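Local coordinates for tetraacyldisaccharide 4'-kinase (Aquifex aeolicus, PDB 4EHW), which transfers the gamma-phosphate of ATP to the 4'-position of a tetraacyldisaccharide 1-phosphate, forming lipid IVA in lipid A biosynthesis, at residues V38-V43 against E135-D140. Sequence-based numbering, arbitrary orientation.
Sequences VPVISV and EVFILD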
loop_
_atom_site.group_PDB
_atom_site.type_symbol
_atom_site.label_atom_id
_atom_site.label_comp_id
_atom_site.label_asym_id
_atom_site.label_seq_id
_atom_site.Cartn_x
_atom_site.Cartn_y
_atom_site.Cartn_z
ATOM N N VAL A 38 -16.005 15.257 -4.241
ATOM C CA VAL A 38 -16.356 14.391 -3.113
ATOM C C VAL A 38 -15.113 14.281 -2.262
ATOM O O VAL A 38 -14.013 14.540 -2.748
ATOM C CB VAL A 38 -16.797 12.988 -3.562
ATOM C CG1 VAL A 38 -18.086 13.070 -4.368
ATOM C CG2 VAL A 38 -15.706 12.319 -4.387
ATOM N N PRO A 39 -15.279 13.908 -0.989
ATOM C CA PRO A 39 -14.122 13.954 -0.097
ATOM C C PRO A 39 -12.979 13.070 -0.586
ATOM O O PRO A 39 -13.207 11.975 -1.108
ATOM C CB PRO A 39 -14.678 13.417 1.235
ATOM C CG PRO A 39 -16.162 13.597 1.138
ATOM C CD PRO A 39 -16.485 13.390 -0.316
ATOM N N VAL A 40 -11.760 13.564 -0.403
ATOM C CA VAL A 40 -10.553 12.811 -0.691
ATOM C C VAL A 40 -9.692 12.615 0.568
ATOM O O VAL A 40 -9.404 13.577 1.304
ATOM C CB VAL A 40 -9.721 13.492 -1.796
ATOM C CG1 VAL A 40 -8.352 12.780 -1.960
ATOM C CG2 VAL A 40 -10.492 13.481 -3.114
ATOM N N ILE A 41 -9.305 11.363 0.819
ATOM C CA ILE A 41 -8.384 11.029 1.904
ATOM C C ILE A 41 -7.081 10.566 1.281
ATOM O O ILE A 41 -7.076 9.581 0.547
ATOM C CB ILE A 41 -8.887 9.818 2.746
ATOM C CG1 ILE A 41 -10.301 10.036 3.279
ATOM C CG2 ILE A 41 -7.945 9.534 3.930
ATOM C CD1 ILE A 41 -10.876 8.758 3.881
ATOM N N SER A 42 -5.973 11.233 1.590
ATOM C CA SER A 42 -4.675 10.795 1.090
ATOM C C SER A 42 -3.929 9.977 2.140
ATOM O O SER A 42 -3.880 10.356 3.312
ATOM C CB SER A 42 -3.805 11.985 0.661
ATOM O OG SER A 42 -2.504 11.522 0.277
ATOM N N VAL A 43 -3.362 8.852 1.713
ATOM C CA VAL A 43 -2.450 8.078 2.539
ATOM C C VAL A 43 -1.068 8.105 1.915
ATOM O O VAL A 43 -0.909 7.819 0.722
ATOM C CB VAL A 43 -2.853 6.608 2.634
ATOM C CG1 VAL A 43 -1.707 5.801 3.266
ATOM C CG2 VAL A 43 -4.122 6.456 3.446
ATOM N N GLU A 135 -18.546 7.694 -3.028
ATOM C CA GLU A 135 -18.786 8.753 -2.056
ATOM C C GLU A 135 -17.477 9.265 -1.470
ATOM O O GLU A 135 -17.426 10.378 -0.946
ATOM C CB GLU A 135 -19.693 8.241 -0.939
ATOM C CG GLU A 135 -21.060 7.818 -1.422
ATOM C CD GLU A 135 -21.866 7.166 -0.330
ATOM O OE1 GLU A 135 -21.593 5.989 -0.036
ATOM O OE2 GLU A 135 -22.748 7.834 0.253
ATOM N N VAL A 136 -16.421 8.454 -1.555
ATOM C CA VAL A 136 -15.115 8.872 -1.044
ATOM C C VAL A 136 -13.966 8.257 -1.826
ATOM O O VAL A 136 -14.023 7.083 -2.190
ATOM C CB VAL A 136 -14.938 8.540 0.465
ATOM C CG1 VAL A 136 -15.113 7.054 0.723
ATOM C CG2 VAL A 136 -13.553 8.998 0.975
ATOM N N PHE A 137 -12.926 9.057 -2.082
ATOM C CA PHE A 137 -11.694 8.554 -2.694
ATOM C C PHE A 137 -10.600 8.365 -1.657
ATOM O O PHE A 137 -10.442 9.184 -0.737
ATOM C CB PHE A 137 -11.172 9.536 -3.754
ATOM C CG PHE A 137 -12.006 9.586 -4.990
ATOM C CD1 PHE A 137 -12.017 8.515 -5.869
ATOM C CD2 PHE A 137 -12.783 10.701 -5.283
ATOM C CE1 PHE A 137 -12.797 8.540 -7.022
ATOM C CE2 PHE A 137 -13.564 10.738 -6.443
ATOM C CZ PHE A 137 -13.573 9.649 -7.312
ATOM N N ILE A 138 -9.833 7.292 -1.814
ATOM C CA ILE A 138 -8.610 7.120 -1.039
ATOM C C ILE A 138 -7.435 7.276 -1.992
ATOM O O ILE A 138 -7.253 6.462 -2.892
ATOM C CB ILE A 138 -8.525 5.746 -0.394
ATOM C CG1 ILE A 138 -9.629 5.592 0.647
ATOM C CG2 ILE A 138 -7.164 5.550 0.258
ATOM C CD1 ILE A 138 -9.759 4.205 1.157
ATOM N N LEU A 139 -6.650 8.333 -1.797
ATOM C CA LEU A 139 -5.502 8.609 -2.645
ATOM C C LEU A 139 -4.276 7.818 -2.180
ATOM O O LEU A 139 -3.612 8.191 -1.212
ATOM C CB LEU A 139 -5.218 10.102 -2.655
ATOM C CG LEU A 139 -4.124 10.615 -3.588
ATOM C CD1 LEU A 139 -4.479 10.301 -5.034
ATOM C CD2 LEU A 139 -3.940 12.131 -3.361
ATOM N N ASP A 140 -4.006 6.707 -2.867
ATOM C CA ASP A 140 -2.889 5.815 -2.560
ATOM C C ASP A 140 -1.553 6.531 -2.802
ATOM O O ASP A 140 -1.356 7.156 -3.849
ATOM C CB ASP A 140 -2.989 4.568 -3.449
ATOM C CG ASP A 140 -1.856 3.578 -3.220
ATOM O OD1 ASP A 140 -1.370 3.480 -2.081
ATOM O OD2 ASP A 140 -1.472 2.878 -4.181
#
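V38 meets the F137 ring obliquely: chi1 of -65° puts CG1 anti to the carbonyl carbon and leaves CG2 between the backbone N and the carbonyl carbon, 3.4 Å from F137 CE2. A128 and L129 of helix 121-132 also touch the F137 side chain. P39 rests CD against the carbonyl of E135, 3.2 Å from its O, and with its own O accepts a hydrogen bond from F137 N at 3.1 Å, opening a parallel ladder. V40 turns to the same face as F137, where CG2 comes to 4.1 Å from F137 CB, while CG1 leans toward L139 CB. I41 is held through both its backbone N and its backbone O: the N donates to F137 O (2.9 Å, 175° at the hydrogen), and the O accepts a hydrogen bond from L139 N at 2.7 Å, the donor tilted 23° from the carbonyl plane. On the reverse face, I41 CD1 reaches V136 CG2 at 4.0 Å. S42 brings CB against L139 CD2, and V43 N closes the ladder on L139 O (3.0 Å). Strands 69-73 and 152-158 flank the pair, and the V43 side chain lies near K53, predicted to bind ATP. With four backbone bonds joining two buried, largely apolar strands, the pairing is consistent with a firm seat for the strand leading into the P-loop.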